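Local coordinates for protein mannitol dehydrogenase (Helicobacter pylori, PDB 3TWO) that probably catalyses the zinc-dependent interconversion of cinnamyl alcohols and cinnamaldehydes, with NADP(H) as the hydride carrier, at residues S172-T175 with K176-V180; H211-Q214 with D215-M219; L248-Y251 with L252-L255; D316-L319 with G320-D324. All blocks are in the same frame, centred on the assembly; numbering follows the deposited sequence.

In the fold
All four contacts are short and local, joining residues a few places apart, each within its own continuous run, and they follow in series with no nesting or crossing. Contact 1 closes the turn between helix 158-171 and strand 179-183, the first strand along the chain of the six-stranded parallel sheet. Contact 2 lies in helix 213-218, which links strands 202-206 and 223-225 at one edge of that sheet. Contact 3 ends helix 248-252, on the way from strand 235-240 to 259-263, and comes within about 6 Å of contact 1 at the nearest atoms. Contact 4, beyond the chain's centre from contact 1, leads from strand 315-318 of the other, mixed sheet into helix 323-331.

Contact 1. Residues S172-T175 with K176-V180; sequences SKVT and KGTKV
Thr178 folds its hydroxyl back across the turn, where OG1 accepts the N-H of Thr175 at 2.9 Å between Thr175 N and Thr178 OG1. The bond is nearly straight, with an N-H...O angle of 167°. It forms because OG1 stands anti to the carbonyl carbon of its own residue (chi1 -57°), on the side facing back along the chain. The main chain answers in the opposite sense: Thr178 N donates to Thr175 O at 3.1 Å. Residues 175 and 178 are thus gripped twice, once by a side chain and once by the backbone, and their own side chains cross at about a right angle. Near them along the chain Val174 and Val180 supply the apolar half, with Val174 CG1 3.7 Å from Val180 CG2, again nearly perpendicular. The backbone is a type II beta turn from Thr175 to Thr178, leading from helix 158-171 into strand 179-183 of the Rossmann-type nucleotide-binding domain. Gly177 occupies its third position with phi 84°, where a CB would jam against the preceding carbonyl oxygen; Lys176, just before it, can send its long polar chain into solvent. Upstream, Lys173 also has positive phi and ends the helix as the C-prime residue of a Schellman motif, its side chain exposed. Val174 and Val180 both pack on Phe237 of strand 235-240 and on Ala201, burying this face of the turn. Farther out, Lys179 forms a salt bridge with Glu233, while Ser172 OG hydrogen-bonds Tyr289 and Asp260.

Contact 2. Residues H211-Q214 with D215-M219; sequences HKKQ and DALSM
Lys212 sets out beside the carboxylate of Asp215, with Lys212 CB 3.6 Å from Asp215 OD2. One atom farther, Lys212 CG is still 4.1 Å from Asp215 OD2, but from there the chain turns off. A bend at chi3 (-64°) carries its end away from the helix, and NZ finds its partners beyond these residues, in hydrogen bonds to the carbonyl oxygens of Lys336 and Phe185. The lysine therefore passes Asp215 with its aliphatic part and places its ammonium group at two backbone carbonyls. The side chain also touches the bound NADPH. Asp215, for its part, forms a salt bridge through OD1 with Lys336, and OD2 lies 3.5 Å from Lys212 CA. An acidic residue suits the first turn of a helix, where its negative charge probably offsets the partial positive charge of that end.

The backbone beneath is regular: Ala216 N donates to Lys212 O at 3.0 Å, Leu217 N to Lys213 O at 2.9 Å and Ser218 N to Gln214 O, also at 2.9 Å. On the outer surface Gln214, bent at chi2, brings its amide oxygen to the end of Leu217, with Gln214 OE1 3.5 Å from Leu217 CD1. Ala216 faces inward, and its small CB touches Phe185 and Phe224 of strand 223-225, which is consistent with close packing of helix on strand. Lys212 holds the N-cap position of helix 213-218, the connection between strands 202-206 and 223-225. This is a beta-alpha-beta crossover of a Rossmann fold, with the helix start beside the dinucleotide.

Contact 3. Residues L248-Y251 with L252-L255; sequences LKDY and LKLL
Two alpha-helical bonds, Leu252 N to Leu248 O and Lys253 N to Lys249 O, both 3.0 Å long, give way to one spanning three residues instead of four, from Leu254 N to Tyr251 O at 2.9 Å, whose donor stands well above the carbonyl plane. Here helix 248-252 of the Rossmann domain runs out through a type I beta turn, Leu252 to Leu255, toward the next strands. Tyr251 and Leu254 run alongside each other, with Tyr251 CD2 4.1 Å from Leu254 CD1. The tyrosine ring meets Phe206 edge-to-face, and Leu254 rests on Ile238, so the tyrosine near the end of the helix and the leucine in the turn both face the core. Leu252 turns to another part of the core, against Leu261 and Leu283, while Leu248 also packs on Val277 of the second subunit.

On the solvent side Asp250 and Lys253 carry opposite charges, but their OD1 and NZ, 4.4 Å apart, are too distant for a salt bridge. Lys253 puts CG between its backbone N and carbonyl carbon (chi1 64°), which brings this methylene against the preceding turn, 3.1 Å from Lys249 O and 3.4 Å from Asp250 O.

Contact 4. Residues D316-L319 with G320-D324; sequences DLIL and GKDID
The turn from strand into helix in a beta-alpha-beta unit, strand 315-318 to helix 323-331 and back to strand 338-342, is where Leu319 and Asp322 join by a reciprocal pair of hydrogen bonds. Leu319 N donates to Asp322 OD2 at 2.8 Å, with an N-H...O angle of 162°, and OD2 receives it on its anti lone pair, the one pointing away from OD1. In return Asp322 N donates to Leu319 O, also at 2.8 Å. With chi1 of the aspartate at -61°, CG lies beside the backbone N, and the carboxylate turns back toward the strand. Aspartate suits the place: its length matches the reach back across the turn to the amide three residues earlier, and its negative charge near the start of a helix is probably favourable.

Ile318 runs antiparallel to the aspartate side chain, its CD1 3.8 Å from Asp322 CB and its own CB 3.6 Å from Asp322 OD2. Leu319 CB approaches Asp322 OD2 to 3.6 Å as well. Hydrocarbon therefore lies beside OD2 and the aspartate's CB. Between strand and helix, Gly320 to Asp322 form a short 3-10 segment, closed by Ile323 N bonding to Gly320 O at 3.1 Å. The buried Gly320, with no side chain to house, has its N held by Ser346 OG.

Leu319 lies against Lys345 and Ser346 of helix 343-346. Ile318 pairs through its backbone with the parallel strand 338-342, and Ile323 packs on Ile341 of that strand and on the loop residues Phe17 and Tyr132.

Contact 1. Residues S172-T175 with K176-V180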
ATOM      1  N   SER B 172      -0.397   8.361 -10.881  1.00 26.89           N
ATOM      2  CA  SER B 172      -1.356   7.266 -11.151  1.00 27.30           C
ATOM      3  C   SER B 172      -2.003   7.356 -12.563  1.00 28.43           C
ATOM      4  O   SER B 172      -2.902   6.574 -12.883  1.00 28.41           O
ATOM      5  CB  SER B 172      -2.450   7.219 -10.064  1.00 26.94           C
ATOM      6  OG  SER B 172      -1.930   6.827  -8.786  1.00 26.30           O
ATOM      7  N   LYS B 173      -1.549   8.307 -13.386  1.00 27.97           N
ATOM      8  CA  LYS B 173      -2.048   8.457 -14.760  1.00 29.27           C
ATOM      9  C   LYS B 173      -3.555   8.689 -14.839  1.00 28.80           C
ATOM     10  O   LYS B 173      -4.246   8.154 -15.694  1.00 27.53           O
ATOM     11  CB  LYS B 173      -1.694   7.209 -15.589  1.00 30.86           C
ATOM     12  CG  LYS B 173      -0.216   6.979 -15.811  1.00 34.43           C
ATOM     13  CD  LYS B 173      -0.139   5.531 -16.394  1.00 41.85           C
ATOM     14  CE  LYS B 173       1.120   5.299 -17.237  1.00 44.74           C
ATOM     15  NZ  LYS B 173       2.217   5.929 -16.472  1.00 48.27           N
ATOM     16  N   VAL B 174      -4.085   9.492 -13.951  1.00 27.36           N
ATOM     17  CA  VAL B 174      -5.507   9.765 -14.054  1.00 27.33           C
ATOM     18  C   VAL B 174      -5.799  10.405 -15.446  1.00 28.50           C
ATOM     19  O   VAL B 174      -5.089  11.330 -15.884  1.00 28.71           O
ATOM     20  CB  VAL B 174      -5.919  10.680 -12.839  1.00 26.57           C
ATOM     21  CG1 VAL B 174      -7.258  11.341 -13.076  1.00 24.83           C
ATOM     22  CG2 VAL B 174      -5.870   9.830 -11.553  1.00 22.42           C
ATOM     23  N   THR B 175      -6.824   9.903 -16.135  1.00 27.65           N
ATOM     24  CA  THR B 175      -7.130  10.398 -17.425  1.00 28.05           C
ATOM     25  C   THR B 175      -8.662  10.372 -17.744  1.00 27.45           C
ATOM     26  O   THR B 175      -9.498  10.279 -16.851  1.00 26.39           O
ATOM     27  CB  THR B 175      -6.240   9.681 -18.514  1.00 29.96           C
ATOM     28  OG1 THR B 175      -6.434  10.322 -19.759  1.00 29.44           O
ATOM     29  CG2 THR B 175      -6.605   8.191 -18.682  1.00 28.59           C
ATOM     30  N   LYS B 176      -9.025  10.514 -19.002  1.00 27.78           N
ATOM     31  CA  LYS B 176     -10.451  10.523 -19.370  1.00 29.45           C
ATOM     32  C   LYS B 176     -11.183   9.239 -18.929  1.00 29.94           C
ATOM     33  O   LYS B 176     -10.747   8.127 -19.218  1.00 30.27           O
ATOM     34  CB  LYS B 176     -10.595  10.677 -20.848  1.00 29.41           C
ATOM     35  CG  LYS B 176     -10.240  12.057 -21.464  1.00 34.36           C
ATOM     36  CD  LYS B 176     -10.407  11.808 -23.002  1.00 40.61           C
ATOM     37  CE  LYS B 176      -9.975  12.890 -23.937  1.00 46.13           C
ATOM     38  NZ  LYS B 176     -10.062  14.160 -23.247  1.00 50.78           N
ATOM     39  N   GLY B 177     -12.290   9.372 -18.222  1.00 29.88           N
ATOM     40  CA  GLY B 177     -12.978   8.166 -17.802  1.00 30.59           C
ATOM     41  C   GLY B 177     -12.471   7.511 -16.537  1.00 30.18           C
ATOM     42  O   GLY B 177     -13.161   6.656 -16.005  1.00 30.19           O
ATOM     43  N   THR B 178     -11.308   7.915 -16.013  1.00 29.95           N
ATOM     44  CA  THR B 178     -10.836   7.379 -14.725  1.00 27.42           C
ATOM     45  C   THR B 178     -11.881   7.720 -13.702  1.00 28.28           C
ATOM     46  O   THR B 178     -12.307   8.894 -13.650  1.00 28.20           O
ATOM     47  CB  THR B 178      -9.530   8.001 -14.319  1.00 28.68           C
ATOM     48  OG1 THR B 178      -8.585   7.775 -15.371  1.00 28.20           O
ATOM     49  CG2 THR B 178      -9.006   7.383 -12.999  1.00 23.57           C
ATOM     50  N   LYS B 179     -12.368   6.726 -12.939  1.00 25.93           N
ATOM     51  CA  LYS B 179     -13.147   7.087 -11.755  1.00 27.44           C
ATOM     52  C   LYS B 179     -12.301   7.465 -10.493  1.00 26.52           C
ATOM     53  O   LYS B 179     -11.610   6.623  -9.893  1.00 26.34           O
ATOM     54  CB  LYS B 179     -14.179   6.023 -11.428  1.00 27.73           C
ATOM     55  CG  LYS B 179     -15.100   5.727 -12.642  1.00 28.31           C
ATOM     56  CD  LYS B 179     -16.215   4.725 -12.222  1.00 30.13           C
ATOM     57  CE  LYS B 179     -17.277   4.609 -13.347  1.00 33.76           C
ATOM     58  NZ  LYS B 179     -18.255   3.608 -12.865  1.00 35.97           N
ATOM     59  N   VAL B 180     -12.408   8.735 -10.088  1.00 26.72           N
ATOM     60  CA  VAL B 180     -11.553   9.313  -9.044  1.00 24.91           C
ATOM     61  C   VAL B 180     -12.397   9.687  -7.803  1.00 25.92           C
ATOM     62  O   VAL B 180     -13.414  10.400  -7.903  1.00 25.88           O
ATOM     63  CB  VAL B 180     -10.895  10.607  -9.616  1.00 25.33           C
ATOM     64  CG1 VAL B 180     -10.416  11.574  -8.527  1.00 23.64           C
ATOM     65  CG2 VAL B 180      -9.810  10.254 -10.568  1.00 25.66           C
TER

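Contact 2. Residues H211-Q214 with D215-M219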
ATOM      1  N   HIS B 211     -22.547  20.684   3.459  1.00 33.99           N
ATOM      2  CA  HIS B 211     -22.433  22.144   3.438  1.00 34.28           C
ATOM      3  C   HIS B 211     -21.821  22.711   2.150  1.00 33.41           C
ATOM      4  O   HIS B 211     -22.172  23.827   1.742  1.00 34.41           O
ATOM      5  CB  HIS B 211     -21.738  22.758   4.692  1.00 33.47           C
ATOM      6  CG  HIS B 211     -22.399  22.420   5.995  1.00 37.14           C
ATOM      7  ND1 HIS B 211     -21.719  22.463   7.197  1.00 40.05           N
ATOM      8  CD2 HIS B 211     -23.652  21.983   6.285  1.00 38.41           C
ATOM      9  CE1 HIS B 211     -22.528  22.082   8.171  1.00 41.42           C
ATOM     10  NE2 HIS B 211     -23.707  21.791   7.646  1.00 39.28           N
ATOM     11  N   LYS B 212     -20.932  21.961   1.513  1.00 31.95           N
ATOM     12  CA  LYS B 212     -20.286  22.426   0.278  1.00 32.42           C
ATOM     13  C   LYS B 212     -20.649  21.591  -0.963  1.00 32.28           C
ATOM     14  O   LYS B 212     -19.963  21.648  -1.972  1.00 32.10           O
ATOM     15  CB  LYS B 212     -18.765  22.478   0.491  1.00 31.40           C
ATOM     16  CG  LYS B 212     -18.412  23.354   1.715  1.00 33.73           C
ATOM     17  CD  LYS B 212     -16.896  23.469   2.001  1.00 32.01           C
ATOM     18  CE  LYS B 212     -16.273  22.148   2.360  1.00 28.34           C
ATOM     19  NZ  LYS B 212     -14.886  22.382   2.964  1.00 27.44           N
ATOM     20  N   LYS B 213     -21.734  20.827  -0.892  1.00 31.83           N
ATOM     21  CA  LYS B 213     -22.137  20.007  -2.037  1.00 32.62           C
ATOM     22  C   LYS B 213     -22.340  20.857  -3.319  1.00 33.56           C
ATOM     23  O   LYS B 213     -21.864  20.479  -4.377  1.00 33.81           O
ATOM     24  CB  LYS B 213     -23.404  19.225  -1.707  1.00 33.36           C
ATOM     25  CG  LYS B 213     -24.011  18.555  -2.870  1.00 32.60           C
ATOM     26  CD  LYS B 213     -24.971  17.487  -2.454  1.00 33.68           C
ATOM     27  CE  LYS B 213     -25.328  16.608  -3.717  1.00 33.30           C
ATOM     28  NZ  LYS B 213     -26.515  15.839  -3.380  1.00 33.71           N
ATOM     29  N   GLN B 214     -23.022  22.000  -3.209  1.00 33.61           N
ATOM     30  CA  GLN B 214     -23.192  22.918  -4.342  1.00 34.77           C
ATOM     31  C   GLN B 214     -21.880  23.382  -4.917  1.00 33.34           C
ATOM     32  O   GLN B 214     -21.772  23.484  -6.121  1.00 33.25           O
ATOM     33  CB  GLN B 214     -24.023  24.170  -3.980  1.00 34.42           C
ATOM     34  CG  GLN B 214     -25.563  23.895  -3.910  1.00 43.12           C
ATOM     35  CD  GLN B 214     -26.116  23.073  -5.139  1.00 47.08           C
ATOM     36  OE1 GLN B 214     -26.607  21.951  -4.952  1.00 51.99           O
ATOM     37  NE2 GLN B 214     -25.993  23.614  -6.359  1.00 39.35           N
ATOM     38  N   ASP B 215     -20.893  23.685  -4.083  1.00 32.46           N
ATOM     39  CA  ASP B 215     -19.576  24.027  -4.668  1.00 33.57           C
ATOM     40  C   ASP B 215     -18.975  22.810  -5.390  1.00 32.70           C
ATOM     41  O   ASP B 215     -18.371  22.971  -6.440  1.00 33.87           O
ATOM     42  CB  ASP B 215     -18.573  24.576  -3.668  1.00 32.95           C
ATOM     43  CG  ASP B 215     -19.173  25.605  -2.746  1.00 36.07           C
ATOM     44  OD1 ASP B 215     -19.134  26.821  -3.042  1.00 41.17           O
ATOM     45  OD2 ASP B 215     -19.702  25.187  -1.721  1.00 40.17           O
ATOM     46  N   ALA B 216     -19.180  21.605  -4.852  1.00 32.18           N
ATOM     47  CA  ALA B 216     -18.690  20.386  -5.534  1.00 31.71           C
ATOM     48  C   ALA B 216     -19.319  20.288  -6.931  1.00 31.47           C
ATOM     49  O   ALA B 216     -18.620  20.169  -7.932  1.00 30.27           O
ATOM     50  CB  ALA B 216     -19.021  19.171  -4.741  1.00 30.38           C
ATOM     51  N   LEU B 217     -20.637  20.410  -6.980  1.00 31.66           N
ATOM     52  CA  LEU B 217     -21.374  20.303  -8.236  1.00 33.48           C
ATOM     53  C   LEU B 217     -20.913  21.356  -9.209  1.00 33.68           C
ATOM     54  O   LEU B 217     -20.692  21.092 -10.387  1.00 33.10           O
ATOM     55  CB  LEU B 217     -22.907  20.387  -7.985  1.00 34.49           C
ATOM     56  CG  LEU B 217     -23.568  19.221  -7.221  1.00 35.10           C
ATOM     57  CD1 LEU B 217     -25.074  19.586  -7.001  1.00 35.73           C
ATOM     58  CD2 LEU B 217     -23.514  17.949  -8.062  1.00 38.54           C
ATOM     59  N   SER B 218     -20.669  22.538  -8.684  1.00 33.96           N
ATOM     60  CA  SER B 218     -20.246  23.630  -9.515  1.00 35.68           C
ATOM     61  C   SER B 218     -18.839  23.340 -10.112  1.00 34.83           C
ATOM     62  O   SER B 218     -18.504  23.789 -11.210  1.00 34.50           O
ATOM     63  CB  SER B 218     -20.224  24.867  -8.645  1.00 35.92           C
ATOM     64  OG  SER B 218     -19.900  25.939  -9.443  1.00 40.63           O
ATOM     65  N   MET B 219     -18.032  22.592  -9.374  1.00 32.68           N
ATOM     66  CA  MET B 219     -16.729  22.134  -9.885  1.00 31.87           C
ATOM     67  C   MET B 219     -16.789  20.959 -10.900  1.00 31.95           C
ATOM     68  O   MET B 219     -15.741  20.553 -11.424  1.00 32.47           O
ATOM     69  CB  MET B 219     -15.825  21.732  -8.736  1.00 30.56           C
ATOM     70  CG  MET B 219     -15.347  22.922  -7.944  1.00 33.67           C
ATOM     71  SD  MET B 219     -14.501  22.362  -6.450  1.00 33.44           S
ATOM     72  CE  MET B 219     -14.724  23.863  -5.493  1.00 30.49           C
TER

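Contact 3. Residues L248-Y251 with L252-L255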
ATOM      1  N   LEU B 248      -8.665   3.575   7.133  1.00 24.56           N
ATOM      2  CA  LEU B 248      -8.247   3.393   5.751  1.00 24.71           C
ATOM      3  C   LEU B 248      -9.083   2.277   5.033  1.00 25.15           C
ATOM      4  O   LEU B 248      -9.269   2.359   3.829  1.00 25.15           O
ATOM      5  CB  LEU B 248      -6.708   3.067   5.658  1.00 23.64           C
ATOM      6  CG  LEU B 248      -5.772   4.220   5.901  1.00 23.96           C
ATOM      7  CD1 LEU B 248      -4.336   3.741   6.294  1.00 23.80           C
ATOM      8  CD2 LEU B 248      -5.770   5.210   4.704  1.00 20.08           C
ATOM      9  N   LYS B 249      -9.526   1.220   5.741  1.00 24.64           N
ATOM     10  CA  LYS B 249     -10.253   0.144   5.045  1.00 25.70           C
ATOM     11  C   LYS B 249     -11.510   0.604   4.352  1.00 24.80           C
ATOM     12  O   LYS B 249     -11.861   0.059   3.325  1.00 23.70           O
ATOM     13  CB  LYS B 249     -10.612  -1.068   5.943  1.00 25.30           C
ATOM     14  CG  LYS B 249      -9.358  -1.800   6.452  1.00 27.17           C
ATOM     15  CD  LYS B 249      -9.709  -2.945   7.465  1.00 28.27           C
ATOM     16  CE  LYS B 249     -10.609  -2.509   8.620  1.00 27.75           C
ATOM     17  NZ  LYS B 249      -9.812  -1.658   9.615  1.00 28.16           N
ATOM     18  N   ASP B 250     -12.179   1.612   4.920  1.00 25.85           N
ATOM     19  CA  ASP B 250     -13.442   2.120   4.374  1.00 26.93           C
ATOM     20  C   ASP B 250     -13.238   2.661   2.973  1.00 26.25           C
ATOM     21  O   ASP B 250     -14.175   2.635   2.202  1.00 27.36           O
ATOM     22  CB  ASP B 250     -13.970   3.256   5.252  1.00 27.53           C
ATOM     23  CG  ASP B 250     -14.526   2.758   6.535  1.00 27.92           C
ATOM     24  OD1 ASP B 250     -14.977   1.601   6.610  1.00 30.19           O
ATOM     25  OD2 ASP B 250     -14.527   3.547   7.469  1.00 30.65           O
ATOM     26  N   TYR B 251     -12.047   3.200   2.698  1.00 25.95           N
ATOM     27  CA  TYR B 251     -11.642   3.664   1.335  1.00 26.18           C
ATOM     28  C   TYR B 251     -11.020   2.594   0.475  1.00 26.62           C
ATOM     29  O   TYR B 251     -11.346   2.518  -0.705  1.00 26.04           O
ATOM     30  CB  TYR B 251     -10.740   4.900   1.367  1.00 24.36           C
ATOM     31  CG  TYR B 251     -11.576   6.075   1.849  1.00 26.43           C
ATOM     32  CD1 TYR B 251     -11.575   6.468   3.210  1.00 26.15           C
ATOM     33  CD2 TYR B 251     -12.478   6.723   0.962  1.00 25.02           C
ATOM     34  CE1 TYR B 251     -12.419   7.537   3.661  1.00 24.35           C
ATOM     35  CE2 TYR B 251     -13.342   7.783   1.399  1.00 22.34           C
ATOM     36  CZ  TYR B 251     -13.279   8.194   2.721  1.00 26.33           C
ATOM     37  OH  TYR B 251     -14.142   9.213   3.118  1.00 27.77           O
ATOM     38  N   LEU B 252     -10.121   1.788   1.049  1.00 26.90           N
ATOM     39  CA  LEU B 252      -9.434   0.772   0.272  1.00 26.66           C
ATOM     40  C   LEU B 252     -10.451  -0.198  -0.331  1.00 27.36           C
ATOM     41  O   LEU B 252     -10.351  -0.567  -1.490  1.00 27.12           O
ATOM     42  CB  LEU B 252      -8.363   0.037   1.124  1.00 26.54           C
ATOM     43  CG  LEU B 252      -7.582  -1.130   0.495  1.00 27.12           C
ATOM     44  CD1 LEU B 252      -6.722  -0.643  -0.707  1.00 24.70           C
ATOM     45  CD2 LEU B 252      -6.660  -1.811   1.484  1.00 25.40           C
ATOM     46  N   LYS B 253     -11.455  -0.582   0.434  1.00 27.98           N
ATOM     47  CA  LYS B 253     -12.489  -1.461  -0.102  1.00 29.99           C
ATOM     48  C   LYS B 253     -13.262  -0.830  -1.292  1.00 30.05           C
ATOM     49  O   LYS B 253     -13.909  -1.551  -2.007  1.00 30.05           O
ATOM     50  CB  LYS B 253     -13.497  -1.878   0.960  1.00 30.95           C
ATOM     51  CG  LYS B 253     -14.290  -0.688   1.511  1.00 32.61           C
ATOM     52  CD  LYS B 253     -15.761  -1.034   1.673  1.00 41.22           C
ATOM     53  CE  LYS B 253     -16.093  -1.890   2.879  1.00 42.35           C
ATOM     54  NZ  LYS B 253     -15.017  -1.836   3.897  1.00 46.85           N
ATOM     55  N   LEU B 254     -13.216   0.485  -1.503  1.00 28.01           N
ATOM     56  CA  LEU B 254     -13.976   1.075  -2.636  1.00 27.54           C
ATOM     57  C   LEU B 254     -13.287   0.869  -3.995  1.00 28.43           C
ATOM     58  O   LEU B 254     -13.883   1.146  -5.059  1.00 27.54           O
ATOM     59  CB  LEU B 254     -14.201   2.600  -2.422  1.00 26.64           C
ATOM     60  CG  LEU B 254     -15.126   2.932  -1.230  1.00 27.57           C
ATOM     61  CD1 LEU B 254     -15.215   4.421  -1.002  1.00 28.85           C
ATOM     62  CD2 LEU B 254     -16.513   2.258  -1.382  1.00 23.48           C
ATOM     63  N   LEU B 255     -12.013   0.457  -3.964  1.00 27.51           N
ATOM     64  CA  LEU B 255     -11.214   0.426  -5.194  1.00 26.60           C
ATOM     65  C   LEU B 255     -11.514  -0.804  -6.032  1.00 27.05           C
ATOM     66  O   LEU B 255     -11.734  -1.937  -5.524  1.00 24.94           O
ATOM     67  CB  LEU B 255      -9.732   0.399  -4.890  1.00 26.01           C
ATOM     68  CG  LEU B 255      -9.040   1.645  -4.326  1.00 26.82           C
ATOM     69  CD1 LEU B 255      -7.532   1.301  -4.232  1.00 24.52           C
ATOM     70  CD2 LEU B 255      -9.316   2.875  -5.325  1.00 23.81           C
TER

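Contact 4. Residues D316-L319 with G320-D324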
ATOM      1  N   ASP B 316     -10.209  32.524   0.528  1.00 32.72           N
ATOM      2  CA  ASP B 316     -10.766  33.611   1.288  1.00 34.20           C
ATOM      3  C   ASP B 316      -9.608  34.417   1.890  1.00 33.24           C
ATOM      4  O   ASP B 316      -8.851  33.880   2.681  1.00 32.11           O
ATOM      5  CB  ASP B 316     -11.642  33.040   2.419  1.00 34.20           C
ATOM      6  CG  ASP B 316     -12.962  32.451   1.903  1.00 42.95           C
ATOM      7  OD1 ASP B 316     -13.209  31.216   2.089  1.00 51.23           O
ATOM      8  OD2 ASP B 316     -13.773  33.204   1.277  1.00 50.04           O
ATOM      9  N   LEU B 317      -9.536  35.693   1.542  1.00 31.80           N
ATOM     10  CA  LEU B 317      -8.492  36.607   1.978  1.00 32.81           C
ATOM     11  C   LEU B 317      -8.703  37.098   3.389  1.00 31.24           C
ATOM     12  O   LEU B 317      -9.720  37.666   3.680  1.00 31.17           O
ATOM     13  CB  LEU B 317      -8.514  37.899   1.139  1.00 32.76           C
ATOM     14  CG  LEU B 317      -7.748  37.895  -0.162  1.00 38.12           C
ATOM     15  CD1 LEU B 317      -7.841  39.328  -0.821  1.00 39.00           C
ATOM     16  CD2 LEU B 317      -6.303  37.480   0.102  1.00 35.69           C
ATOM     17  N   ILE B 318      -7.703  36.937   4.220  1.00 29.82           N
ATOM     18  CA  ILE B 318      -7.734  37.421   5.586  1.00 29.68           C
ATOM     19  C   ILE B 318      -6.446  38.179   5.923  1.00 30.13           C
ATOM     20  O   ILE B 318      -5.542  38.352   5.033  1.00 29.76           O
ATOM     21  CB  ILE B 318      -7.959  36.253   6.559  1.00 30.04           C
ATOM     22  CG1 ILE B 318      -6.829  35.221   6.517  1.00 27.23           C
ATOM     23  CG2 ILE B 318      -9.370  35.582   6.312  1.00 30.96           C
ATOM     24  CD1 ILE B 318      -6.967  34.171   7.703  1.00 25.87           C
ATOM     25  N   LEU B 319      -6.351  38.641   7.177  1.00 30.01           N
ATOM     26  CA  LEU B 319      -5.145  39.316   7.665  1.00 30.61           C
ATOM     27  C   LEU B 319      -4.432  38.448   8.706  1.00 30.92           C
ATOM     28  O   LEU B 319      -5.031  37.490   9.232  1.00 30.38           O
ATOM     29  CB  LEU B 319      -5.447  40.749   8.197  1.00 30.28           C
ATOM     30  CG  LEU B 319      -6.074  41.747   7.191  1.00 32.24           C
ATOM     31  CD1 LEU B 319      -6.456  43.200   7.788  1.00 29.08           C
ATOM     32  CD2 LEU B 319      -5.101  41.903   6.022  1.00 30.04           C
ATOM     33  N   GLY B 320      -3.160  38.773   8.992  1.00 30.84           N
ATOM     34  CA  GLY B 320      -2.351  37.991   9.943  1.00 29.77           C
ATOM     35  C   GLY B 320      -3.021  37.886  11.301  1.00 30.11           C
ATOM     36  O   GLY B 320      -2.959  36.848  11.967  1.00 30.50           O
ATOM     37  N   LYS B 321      -3.727  38.932  11.702  1.00 30.50           N
ATOM     38  CA  LYS B 321      -4.414  38.906  12.991  1.00 29.90           C
ATOM     39  C   LYS B 321      -5.590  37.931  12.969  1.00 30.14           C
ATOM     40  O   LYS B 321      -6.191  37.702  13.986  1.00 30.95           O
ATOM     41  CB  LYS B 321      -4.919  40.313  13.352  1.00 30.79           C
ATOM     42  CG  LYS B 321      -6.197  40.606  12.635  1.00 29.14           C
ATOM     43  CD  LYS B 321      -6.579  42.084  12.571  1.00 35.23           C
ATOM     44  CE  LYS B 321      -7.863  42.180  11.786  1.00 33.33           C
ATOM     45  NZ  LYS B 321      -8.576  43.473  11.986  1.00 44.39           N
ATOM     46  N   ASP B 322      -5.973  37.379  11.830  1.00 29.07           N
ATOM     47  CA  ASP B 322      -7.135  36.454  11.833  1.00 28.30           C
ATOM     48  C   ASP B 322      -6.660  35.028  11.947  1.00 27.84           C
ATOM     49  O   ASP B 322      -7.477  34.101  11.896  1.00 27.92           O
ATOM     50  CB  ASP B 322      -7.952  36.573  10.512  1.00 28.45           C
ATOM     51  CG  ASP B 322      -8.536  37.979  10.275  1.00 30.86           C
ATOM     52  OD1 ASP B 322      -9.365  38.446  11.119  1.00 30.23           O
ATOM     53  OD2 ASP B 322      -8.199  38.618   9.228  1.00 35.13           O
ATOM     54  N   ILE B 323      -5.342  34.806  12.049  1.00 27.93           N
ATOM     55  CA  ILE B 323      -4.810  33.431  11.942  1.00 26.88           C
ATOM     56  C   ILE B 323      -5.464  32.457  12.947  1.00 27.52           C
ATOM     57  O   ILE B 323      -5.849  31.315  12.569  1.00 27.81           O
ATOM     58  CB  ILE B 323      -3.229  33.377  12.099  1.00 27.05           C
ATOM     59  CG1 ILE B 323      -2.529  34.026  10.899  1.00 26.88           C
ATOM     60  CG2 ILE B 323      -2.734  31.967  12.171  1.00 26.13           C
ATOM     61  CD1 ILE B 323      -1.109  34.513  11.163  1.00 27.88           C
ATOM     62  N   ASP B 324      -5.579  32.890  14.204  1.00 26.02           N
ATOM     63  CA  ASP B 324      -6.191  32.092  15.215  1.00 27.60           C
ATOM     64  C   ASP B 324      -7.627  31.736  14.898  1.00 27.23           C
ATOM     65  O   ASP B 324      -8.009  30.609  15.089  1.00 26.26           O
ATOM     66  CB  ASP B 324      -6.084  32.763  16.573  1.00 28.93           C
ATOM     67  CG  ASP B 324      -4.670  32.621  17.145  1.00 31.60           C
ATOM     68  OD1 ASP B 324      -4.003  33.602  17.392  1.00 37.38           O
ATOM     69  OD2 ASP B 324      -4.226  31.501  17.297  1.00 35.06           O
TER